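Side-chain contacts in aminotransferase class I and II (Streptococcus suis 89/1591, PDB 3OP7), which probably transfers amino groups between amino acids and keto acids, using pyridoxal phosphate held on a lysine as an internal aldimine: residues A169-D172 / R173-E177; Y247-Y250 / T251-A255; G256-D259 / D260-Q264; L324-L327 / Q328-V332; T356-K359 / G360-L364. All blocks are in the same frame, centred on the assembly; numbering follows the deposited sequence.

Contact 1. Residues A169-D172 / R173-E177. With EDO (1,2-ethanediol), chain F; EDO (1,2-ethanediol), chain K.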
# COMPACT_ATOMS: atom_id res chain seq x y z
N ALA A 169 18.14 2.04 -19.55
CA ALA A 169 18.96 3.20 -19.95
C ALA A 169 18.88 4.29 -18.87
O ALA A 169 17.86 4.41 -18.20
CB ALA A 169 18.46 3.79 -21.29
N VAL A 170 19.94 5.08 -18.73
CA VAL A 170 20.01 6.04 -17.64
C VAL A 170 20.34 7.45 -18.18
O VAL A 170 21.04 7.61 -19.15
CB VAL A 170 21.03 5.50 -16.58
CG1 VAL A 170 22.48 5.81 -17.02
CG2 VAL A 170 20.75 5.95 -15.20
N MSE A 171 19.73 8.45 -17.56
CA MSE A 171 20.12 9.85 -17.76
C MSE A 171 21.22 10.21 -16.80
O MSE A 171 21.03 10.18 -15.59
CB MSE A 171 18.95 10.79 -17.49
CG MSE A 171 17.75 10.57 -18.37
SE MSE A 171 16.12 11.40 -17.64
CE MSE A 171 14.98 11.09 -19.18
N ASP A 172 22.33 10.64 -17.32
CA ASP A 172 23.43 11.03 -16.45
C ASP A 172 23.26 12.48 -15.94
O ASP A 172 22.27 13.17 -16.25
CB ASP A 172 24.78 10.79 -17.13
CG ASP A 172 25.04 11.67 -18.33
OD1 ASP A 172 24.30 12.63 -18.61
OD2 ASP A 172 26.03 11.39 -19.01
N ARG A 173 24.23 12.93 -15.17
CA ARG A 173 24.19 14.27 -14.60
C ARG A 173 24.03 15.36 -15.65
O ARG A 173 23.24 16.25 -15.46
CB ARG A 173 25.48 14.56 -13.81
CG ARG A 173 25.57 16.01 -13.26
CD ARG A 173 26.85 16.21 -12.45
NE ARG A 173 26.80 15.48 -11.18
CZ ARG A 173 26.24 15.92 -10.05
NH1 ARG A 173 25.60 17.08 -9.99
NH2 ARG A 173 26.31 15.18 -8.98
N THR A 174 24.81 15.32 -16.72
CA THR A 174 24.74 16.37 -17.75
C THR A 174 23.31 16.47 -18.32
O THR A 174 22.76 17.57 -18.49
CB THR A 174 25.73 16.10 -18.87
OG1 THR A 174 27.05 16.04 -18.31
CG2 THR A 174 25.70 17.21 -19.95
N TYR A 175 22.73 15.32 -18.64
CA TYR A 175 21.34 15.25 -19.07
C TYR A 175 20.34 15.76 -18.05
O TYR A 175 19.46 16.56 -18.39
CB TYR A 175 20.98 13.81 -19.43
CG TYR A 175 19.68 13.68 -20.18
CD1 TYR A 175 18.47 13.77 -19.55
CD2 TYR A 175 19.69 13.47 -21.57
CE1 TYR A 175 17.27 13.67 -20.27
CE2 TYR A 175 18.50 13.33 -22.26
CZ TYR A 175 17.31 13.47 -21.61
OH TYR A 175 16.15 13.35 -22.32
N LEU A 176 20.42 15.26 -16.81
CA LEU A 176 19.55 15.68 -15.74
C LEU A 176 19.58 17.18 -15.46
O LEU A 176 18.55 17.76 -15.11
CB LEU A 176 19.84 14.91 -14.42
CG LEU A 176 19.54 13.42 -14.41
CD1 LEU A 176 20.11 12.71 -13.15
CD2 LEU A 176 18.02 13.10 -14.53
N GLU A 177 20.76 17.79 -15.52
CA GLU A 177 20.89 19.19 -15.26
C GLU A 177 20.12 20.00 -16.32
O GLU A 177 19.51 21.03 -15.97
CB GLU A 177 22.40 19.61 -15.16
CG GLU A 177 22.96 19.14 -13.78
CD GLU A 177 24.47 19.37 -13.53
OE1 GLU A 177 25.23 19.58 -14.47
OE2 GLU A 177 24.89 19.28 -12.34
C1 EDO F . 22.80 5.34 -21.05
O1 EDO F . 22.06 4.20 -20.55
C2 EDO F . 22.03 6.07 -22.16
O2 EDO F . 21.70 5.19 -23.25
C1 EDO K . 25.98 13.78 -5.34
O1 EDO K . 25.76 15.16 -5.67
C2 EDO K . 25.87 12.92 -6.60
O2 EDO K . 25.33 11.60 -6.37
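L176 N donates to D172 O over 2.8 Å with an N-H...O angle of 174°, which closes the first turn of helix 173-184. D172 is the N-cap residue. Its CG sits between the backbone N and the carbonyl carbon (chi1 67°), which swings the carboxylate back over the start of the helix. There OD1 accepts from Y175 N at 3.1 Å, almost along its own C-O axis. A negative group at this end would also suit the helix dipole.

M171, present as selenomethionine, is buried one residue earlier. Its chain is extended beyond CG and runs obliquely past the Y175 ring. CG lies 3.5 Å from Y175 CD1. SE is 4.6 Å from the centroid of the Y175 ring, a slanted Met-aromatic contact. M171 CB also lies 3.9 Å from L176 CD2.

At the outer side R173 NH1 meets E177 OE2 at 3.3 Å, a salt bridge between residues one helical turn apart. R173 has a second carboxylate partner: its NE forms a salt bridge with D203. O1 of the chain F ethanediol accepts from V170 N at 2.9 Å.

The M171 side chain packs on W132 of strand 128-135 and on I160 of strand 157-161. L176 also touches I160, and Y175 OH bonds to the carbonyl of P142 in strand 141-142. The contact therefore seats the start of helix 173-184 against the large mixed sheet.

Contact 2. Residues Y247-Y250 / T251-A255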
# COMPACT_ATOMS: atom_id res chain seq x y z
N TYR A 247 -1.47 12.27 3.79
CA TYR A 247 -2.21 11.42 2.84
C TYR A 247 -1.89 9.92 2.94
O TYR A 247 -2.53 9.10 2.28
CB TYR A 247 -1.97 11.88 1.41
CG TYR A 247 -2.50 13.25 1.16
CD1 TYR A 247 -3.83 13.44 0.76
CD2 TYR A 247 -1.70 14.36 1.38
CE1 TYR A 247 -4.32 14.71 0.58
CE2 TYR A 247 -2.17 15.62 1.19
CZ TYR A 247 -3.49 15.80 0.79
OH TYR A 247 -3.94 17.10 0.65
N ARG A 248 -0.95 9.53 3.81
CA ARG A 248 -0.57 8.13 3.88
C ARG A 248 -1.69 7.20 4.41
O ARG A 248 -1.65 6.03 4.11
CB ARG A 248 0.75 7.96 4.66
CG ARG A 248 1.90 8.65 3.88
CD ARG A 248 3.29 8.71 4.60
NE ARG A 248 3.89 7.40 4.84
CZ ARG A 248 3.94 6.79 6.01
NH1 ARG A 248 3.39 7.33 7.10
NH2 ARG A 248 4.50 5.59 6.10
N ASP A 249 -2.68 7.68 5.15
CA ASP A 249 -3.77 6.79 5.55
C ASP A 249 -4.72 6.46 4.40
O ASP A 249 -5.56 5.56 4.53
CB ASP A 249 -4.58 7.27 6.75
CG ASP A 249 -3.78 7.30 8.04
OD1 ASP A 249 -2.56 7.08 7.99
OD2 ASP A 249 -4.44 7.55 9.07
N TYR A 250 -4.59 7.12 3.26
CA TYR A 250 -5.44 6.68 2.15
C TYR A 250 -4.90 5.44 1.52
O TYR A 250 -5.64 4.73 0.84
CB TYR A 250 -5.49 7.77 1.06
CG TYR A 250 -6.38 8.93 1.36
CD1 TYR A 250 -7.77 8.80 1.40
CD2 TYR A 250 -5.85 10.20 1.59
CE1 TYR A 250 -8.56 9.85 1.60
CE2 TYR A 250 -6.65 11.28 1.80
CZ TYR A 250 -8.03 11.12 1.81
OH TYR A 250 -8.94 12.15 2.08
N THR A 251 -3.58 5.23 1.62
CA THR A 251 -2.92 4.18 0.86
C THR A 251 -2.23 3.08 1.66
O THR A 251 -2.16 1.94 1.20
CB THR A 251 -1.89 4.83 -0.08
OG1 THR A 251 -0.87 5.44 0.71
CG2 THR A 251 -2.61 5.90 -0.99
N MSE A 252 -1.66 3.40 2.84
CA MSE A 252 -0.85 2.45 3.54
C MSE A 252 -0.95 2.50 5.08
O MSE A 252 -0.80 1.47 5.71
CB MSE A 252 0.60 2.57 3.10
CG MSE A 252 1.18 3.87 3.40
SE MSE A 252 2.99 4.20 2.93
CE MSE A 252 2.47 4.66 1.10
N ILE A 253 -1.20 3.70 5.63
CA ILE A 253 -0.90 4.10 7.06
C ILE A 253 0.61 4.09 7.36
O ILE A 253 1.20 5.13 7.72
CB ILE A 253 -1.68 3.30 8.13
CG1 ILE A 253 -3.19 3.40 7.86
CG2 ILE A 253 -1.31 3.85 9.55
CD1 ILE A 253 -4.05 2.65 8.85
N CYS A 254 1.20 2.91 7.23
CA CYS A 254 2.60 2.69 7.45
C CYS A 254 3.00 1.34 6.83
O CYS A 254 2.17 0.51 6.44
CB CYS A 254 2.89 2.69 8.97
SG CYS A 254 1.92 1.56 9.83
N ALA A 255 4.30 1.12 6.81
CA ALA A 255 4.83 -0.15 6.42
C ALA A 255 5.02 -1.00 7.64
O ALA A 255 4.72 -0.55 8.78
CB ALA A 255 6.18 0.09 5.74
O HOH W 1 6.15 3.13 7.63
O HOH W 2 -0.04 7.29 9.04
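R248 O is gripped by three backbone N-H groups of the following residues. M252 N comes nearly along the C=O axis at 2.9 Å. I253 N (2.8 Å) and T251 N (3.3 Å) lie off the carbonyl plane, on opposite sides of it, T251 N by 64°. One carbonyl thus ties down a tight turn in the loop before helix 257-268. I253 follows with a positive phi of 64°, and the chain then runs on extended.

D249 OD1 lies 3.5 Å from I253 CA and also touches the CG1 branch of I253. Water 2 sits between D249 OD1 (2.7 Å) and I253 O (2.8 Å), though it has further acceptors in reach and may not serve both at once. R248 is bent at chi3 (63°), which brings its guanidinium close to the selenium of M252: NH2 is 3.8 Å from SE. Two conformers were modelled for R248, so this last contact is less certain.

Farther out, R248 NH2 bonds to the carbonyls of Q86 and I62 in the same chain. The second subunit supplies the next layer. Its E10 accepts from D249 N, its Q117 donates to Y250 O, and its R230 donates to M252 O.

The turn is buried, yet several of its peptide groups have hydrogen-bond partners. The bonds to the other subunit imply that its shape is part of the dimer interface.

Contact 3. Residues G256-D259 / D260-Q264; sequences GVFD and DLVAQ
F258 and V262 meet one turn apart near the start of helix 257-268. The apolar part is a CH-pi contact. V262 CG2 lies over one face of the F258 ring, 3.6 Å from its centroid and 23° off the ring normal. It is displaced toward the rim, and its closest ring atom is F258 CZ at 3.4 Å. The F258 CG is anti to the backbone N (chi1 165°), which brings the ring alongside V262, one turn on.

The backbone bonds follow the regular helical pattern. D260 N donates to G256 O at 2.9 Å, and G256 is the N-cap residue. L261 N reaches V257 O at 3.1 Å. V262 N and A263 N donate to F258 O and D259 O in turn.

Side-chain polar bonds centre on D260. Its OD2 accepts from Q264 NE2 at 2.9 Å, on the syn side of the carboxylate but 35° out of its plane. Water 3 donates to the same OD2 at 2.7 Å and to V257 O at 2.7 Å, so V257 O serves both the water and L261 N. D260 OD1 is held elsewhere, by Q86 NE2 and S65 OG. With both oxygens bonded, the carboxylate has little freedom to rotate.

D259 OD2 lies close to D259 OD2 of the second subunit, so one of the pair may be protonated.

F258 stacks on F258 of the second subunit. Within the chain, F258 touches L52 of helix 45-53, V262 packs on L34 and L37 of helix 34-41, and D260 and A263 meet F68 of helix 66-73.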
# COMPACT_ATOMS: atom_id res chain seq x y z
N GLY A 256 5.47 -2.25 7.47
CA GLY A 256 5.42 -3.18 8.62
C GLY A 256 6.54 -3.02 9.64
O GLY A 256 7.61 -2.52 9.33
N VAL A 257 6.27 -3.45 10.88
CA VAL A 257 7.26 -3.43 11.96
C VAL A 257 8.53 -4.28 11.64
O VAL A 257 9.63 -3.79 11.74
CB VAL A 257 6.63 -3.90 13.29
CG1 VAL A 257 7.63 -4.10 14.43
CG2 VAL A 257 5.61 -2.85 13.72
N PHE A 258 8.32 -5.54 11.25
CA PHE A 258 9.44 -6.43 10.91
C PHE A 258 10.07 -5.90 9.66
O PHE A 258 11.29 -5.90 9.53
CB PHE A 258 8.93 -7.85 10.67
CG PHE A 258 9.88 -8.76 9.98
CD1 PHE A 258 9.92 -8.80 8.60
CD2 PHE A 258 10.75 -9.59 10.70
CE1 PHE A 258 10.76 -9.67 7.94
CE2 PHE A 258 11.61 -10.47 10.01
CZ PHE A 258 11.59 -10.50 8.65
N ASP A 259 9.25 -5.41 8.75
CA ASP A 259 9.76 -4.93 7.46
C ASP A 259 10.78 -3.77 7.64
O ASP A 259 11.87 -3.72 7.06
CB ASP A 259 8.60 -4.57 6.54
CG ASP A 259 7.65 -5.73 6.29
OD1 ASP A 259 8.11 -6.89 6.26
OD2 ASP A 259 6.42 -5.43 6.11
N ASP A 260 10.41 -2.79 8.47
CA ASP A 260 11.30 -1.71 8.84
C ASP A 260 12.56 -2.20 9.58
O ASP A 260 13.65 -1.67 9.38
CB ASP A 260 10.54 -0.65 9.65
CG ASP A 260 11.49 0.35 10.32
OD1 ASP A 260 11.84 1.37 9.71
OD2 ASP A 260 11.84 0.07 11.48
N LEU A 261 12.43 -3.19 10.47
CA LEU A 261 13.58 -3.76 11.20
C LEU A 261 14.60 -4.35 10.22
O LEU A 261 15.81 -4.10 10.34
CB LEU A 261 13.12 -4.86 12.15
CG LEU A 261 13.36 -4.85 13.65
CD1 LEU A 261 13.69 -6.27 14.06
CD2 LEU A 261 14.42 -3.82 14.18
N VAL A 262 14.11 -5.13 9.26
CA VAL A 262 14.99 -5.70 8.23
C VAL A 262 15.58 -4.58 7.39
O VAL A 262 16.78 -4.61 7.07
CB VAL A 262 14.28 -6.73 7.32
CG1 VAL A 262 15.21 -7.21 6.18
CG2 VAL A 262 13.75 -7.91 8.17
N ALA A 263 14.78 -3.56 7.09
CA ALA A 263 15.30 -2.44 6.27
C ALA A 263 16.45 -1.74 6.99
O ALA A 263 17.41 -1.37 6.37
CB ALA A 263 14.17 -1.43 5.94
N GLN A 264 16.32 -1.55 8.32
CA GLN A 264 17.37 -0.89 9.11
C GLN A 264 18.70 -1.68 8.93
O GLN A 264 19.77 -1.13 8.72
CB GLN A 264 17.01 -0.87 10.59
CG GLN A 264 15.89 0.09 11.00
CD GLN A 264 15.61 0.04 12.49
OE1 GLN A 264 16.52 0.14 13.32
NE2 GLN A 264 14.36 -0.15 12.83
O HOH W 3 10.34 -1.50 13.03

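Contact 4. Residues L324-L327 / Q328-V332; sequences LQLL and QEHGV
L326 and V332 meet where helix 319-330 ends and strand 332-333 begins. The motif is a helix C-terminus closed by a glycine: G331 has a positive phi and turns the chain out of the helix.

The tight side is apolar. L326 CG is anti to its backbone N (chi1 172°), which brings its branches against V332. There CG lies 3.7 Å from V332 CB, and CD2 is 3.8 Å from V332 CG1. The two side chains cross at a slant. L326 and V332 are both buried, and they reach F367 and K363 of helix 354-368. L327 faces another way, with H16 and S19 beside it. The backbone bonds hold as far as the glycine. H330 N donates to L326 O at 2.9 Å. G331 N reaches L327 O at the same length, but the N-H...O angle has dropped to 133° as the helix unwinds.

The other side is looser; Q328 and E329 are exposed and Q325 partly so. The Q325 amide and the E329 carboxylate lie side by side and point the same way, their planes 10° apart. Even so, Q325 NE2 stays 4.1 Å from E329 OE2. Q328 was modelled in two conformers, so its placement beside the L324 carbonyl is less certain.

Beyond the glycine the chain folds back on the last helical turn: L327 CA comes to 3.5 Å from V332 O, a CA-H...O contact.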
# COMPACT_ATOMS: atom_id res chain seq x y z
N LEU A 324 4.00 -16.06 -26.14
CA LEU A 324 3.04 -17.13 -25.79
C LEU A 324 3.51 -18.47 -26.34
O LEU A 324 3.47 -19.49 -25.66
CB LEU A 324 1.64 -16.82 -26.33
CG LEU A 324 0.80 -15.69 -25.68
CD1 LEU A 324 -0.36 -15.29 -26.63
CD2 LEU A 324 0.30 -16.12 -24.31
N GLN A 325 3.94 -18.45 -27.60
CA GLN A 325 4.45 -19.66 -28.24
C GLN A 325 5.73 -20.17 -27.59
O GLN A 325 5.86 -21.36 -27.36
CB GLN A 325 4.72 -19.40 -29.71
CG GLN A 325 3.47 -19.26 -30.53
CD GLN A 325 3.79 -19.19 -32.02
OE1 GLN A 325 3.07 -18.53 -32.78
NE2 GLN A 325 4.87 -19.84 -32.43
N LEU A 326 6.67 -19.27 -27.31
CA LEU A 326 7.91 -19.63 -26.60
C LEU A 326 7.59 -20.26 -25.23
O LEU A 326 8.18 -21.28 -24.83
CB LEU A 326 8.78 -18.39 -26.40
CG LEU A 326 10.01 -18.54 -25.52
CD1 LEU A 326 11.08 -19.39 -26.23
CD2 LEU A 326 10.52 -17.17 -25.10
N LEU A 327 6.63 -19.67 -24.54
CA LEU A 327 6.21 -20.20 -23.25
C LEU A 327 5.61 -21.61 -23.40
O LEU A 327 6.02 -22.52 -22.68
CB LEU A 327 5.21 -19.24 -22.57
CG LEU A 327 4.63 -19.65 -21.21
CD1 LEU A 327 5.76 -19.74 -20.19
CD2 LEU A 327 3.59 -18.62 -20.75
N GLN A 328 4.68 -21.79 -24.33
CA GLN A 328 3.99 -23.07 -24.52
C GLN A 328 4.96 -24.17 -24.96
O GLN A 328 4.91 -25.31 -24.49
CB GLN A 328 2.88 -22.92 -25.58
CG GLN A 328 1.69 -22.04 -25.16
CD GLN A 328 0.80 -21.64 -26.33
OE1 GLN A 328 0.96 -22.13 -27.45
NE2 GLN A 328 -0.13 -20.73 -26.08
N GLU A 329 5.84 -23.81 -25.88
CA GLU A 329 6.77 -24.77 -26.48
C GLU A 329 8.06 -25.08 -25.70
O GLU A 329 8.58 -26.19 -25.80
CB GLU A 329 7.13 -24.33 -27.90
CG GLU A 329 5.95 -24.38 -28.84
CD GLU A 329 6.37 -24.23 -30.31
OE1 GLU A 329 7.49 -24.67 -30.67
OE2 GLU A 329 5.58 -23.68 -31.09
N HIS A 330 8.59 -24.10 -24.97
CA HIS A 330 9.88 -24.26 -24.26
C HIS A 330 9.88 -23.86 -22.81
O HIS A 330 10.89 -24.04 -22.11
CB HIS A 330 10.97 -23.47 -24.98
CG HIS A 330 11.19 -23.95 -26.37
ND1 HIS A 330 11.72 -25.19 -26.65
CD2 HIS A 330 10.88 -23.40 -27.57
CE1 HIS A 330 11.77 -25.36 -27.96
NE2 HIS A 330 11.27 -24.28 -28.54
N GLY A 331 8.75 -23.33 -22.34
CA GLY A 331 8.61 -22.95 -20.96
C GLY A 331 9.37 -21.70 -20.53
O GLY A 331 9.53 -21.50 -19.34
N VAL A 332 9.82 -20.88 -21.48
CA VAL A 332 10.59 -19.68 -21.20
C VAL A 332 9.64 -18.47 -21.11
O VAL A 332 8.83 -18.23 -22.01
CB VAL A 332 11.68 -19.40 -22.30
CG1 VAL A 332 12.45 -18.11 -22.01
CG2 VAL A 332 12.64 -20.58 -22.46

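Contact 5. Residues T356-K359 / G360-L364; sequences TLIK and GLEKL
K359 O accepts from K363 N at 2.8 Å, and T356 O takes G360 N at the same length. L361 N to L357 O and E362 N to I358 O continue this regular pattern. On the exposed side K359 is bent at chi2 and chi3, which brings its end round to E362. NZ is 3.4 Å from E362 OE1, a salt bridge with only a weak hydrogen bond. The other carboxylate oxygen, E362 OE2, rests 3.6 Å from I358 CG2, where the two side chains run alongside each other.

This is an amphipathic stretch of helix 354-368, the last helix of the chain. Its inner side is apolar. L357 CD1 lies 3.9 Å from L361 CG, the two leucines crossing one turn apart. Both pack on helix 270-294, L357 on N284 and I287 and L361 on W291.

K363 leans on the aliphatic part of K359, with K359 CD 3.9 Å from K363 CG. The two amino groups stay apart, K359 NZ lying 5.2 Å from K363 NZ.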
# COMPACT_ATOMS: atom_id res chain seq x y z
N THR A 356 19.46 -20.56 -14.70
CA THR A 356 18.13 -20.35 -15.29
C THR A 356 18.26 -19.40 -16.49
O THR A 356 17.65 -19.67 -17.53
CB THR A 356 17.09 -19.86 -14.26
OG1 THR A 356 16.83 -20.90 -13.30
CG2 THR A 356 15.77 -19.48 -14.93
N LEU A 357 19.11 -18.36 -16.37
CA LEU A 357 19.43 -17.46 -17.49
C LEU A 357 19.97 -18.27 -18.64
O LEU A 357 19.46 -18.15 -19.76
CB LEU A 357 20.44 -16.35 -17.13
CG LEU A 357 20.82 -15.37 -18.27
CD1 LEU A 357 19.57 -14.63 -18.81
CD2 LEU A 357 21.93 -14.35 -17.87
N ILE A 358 21.00 -19.07 -18.37
CA ILE A 358 21.68 -19.81 -19.44
C ILE A 358 20.72 -20.73 -20.18
O ILE A 358 20.71 -20.77 -21.41
CB ILE A 358 22.91 -20.59 -18.93
CG1 ILE A 358 24.03 -19.60 -18.57
CG2 ILE A 358 23.43 -21.55 -20.01
CD1 ILE A 358 25.23 -20.22 -17.84
N LYS A 359 19.90 -21.45 -19.43
CA LYS A 359 18.96 -22.39 -20.04
C LYS A 359 17.86 -21.63 -20.80
O LYS A 359 17.51 -22.00 -21.93
CB LYS A 359 18.37 -23.34 -18.97
CG LYS A 359 17.38 -24.41 -19.50
CD LYS A 359 17.87 -25.21 -20.73
CE LYS A 359 19.10 -26.04 -20.43
NZ LYS A 359 19.48 -26.97 -21.53
N GLY A 360 17.36 -20.56 -20.21
CA GLY A 360 16.37 -19.70 -20.85
C GLY A 360 16.86 -19.21 -22.20
O GLY A 360 16.14 -19.32 -23.20
N LEU A 361 18.11 -18.73 -22.23
CA LEU A 361 18.72 -18.22 -23.46
C LEU A 361 18.94 -19.32 -24.50
O LEU A 361 18.64 -19.17 -25.68
CB LEU A 361 20.05 -17.50 -23.15
CG LEU A 361 19.94 -16.19 -22.34
CD1 LEU A 361 21.30 -15.53 -22.19
CD2 LEU A 361 18.92 -15.20 -22.90
N GLU A 362 19.51 -20.44 -24.04
CA GLU A 362 19.66 -21.62 -24.88
C GLU A 362 18.33 -21.98 -25.56
O GLU A 362 18.27 -22.13 -26.79
CB GLU A 362 20.19 -22.77 -24.04
CG GLU A 362 21.73 -22.89 -24.09
CD GLU A 362 22.34 -23.75 -22.97
OE1 GLU A 362 21.60 -24.37 -22.15
OE2 GLU A 362 23.59 -23.77 -22.89
N LYS A 363 17.26 -22.06 -24.76
CA LYS A 363 15.94 -22.42 -25.27
C LYS A 363 15.34 -21.35 -26.18
O LYS A 363 14.65 -21.67 -27.14
CB LYS A 363 14.97 -22.76 -24.13
CG LYS A 363 15.30 -24.07 -23.37
CD LYS A 363 15.02 -25.33 -24.20
CE LYS A 363 14.89 -26.59 -23.33
NZ LYS A 363 15.04 -27.85 -24.13
N LEU A 364 15.60 -20.08 -25.87
CA LEU A 364 15.19 -18.97 -26.74
C LEU A 364 15.87 -19.08 -28.10
O LEU A 364 15.22 -18.91 -29.13
CB LEU A 364 15.52 -17.62 -26.09
CG LEU A 364 15.11 -16.37 -26.85
CD1 LEU A 364 13.65 -16.45 -27.35
CD2 LEU A 364 15.32 -15.11 -25.99

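Contacts 4 and 5 form one packed unit. Their centres are 12 Å apart, V332 CG2 lies 3.6 Å from K363 CB, and L326 CD2 lies 3.9 Å from L364 CD1. Contacts 2 and 3 adjoin in sequence, with centres 16 Å apart, and both touch the second subunit. Contacts 2 and 5 lie on opposite sides of the chain's centre, 41 Å apart between centres. Contact 1 stands alone; its nearest neighbour is contact 5, about 17 Å away between nearest atoms. The cofactor is carried by K222, which belongs to none of the five. A263 of contact 3 touches L220, two residues before K222 in sequence.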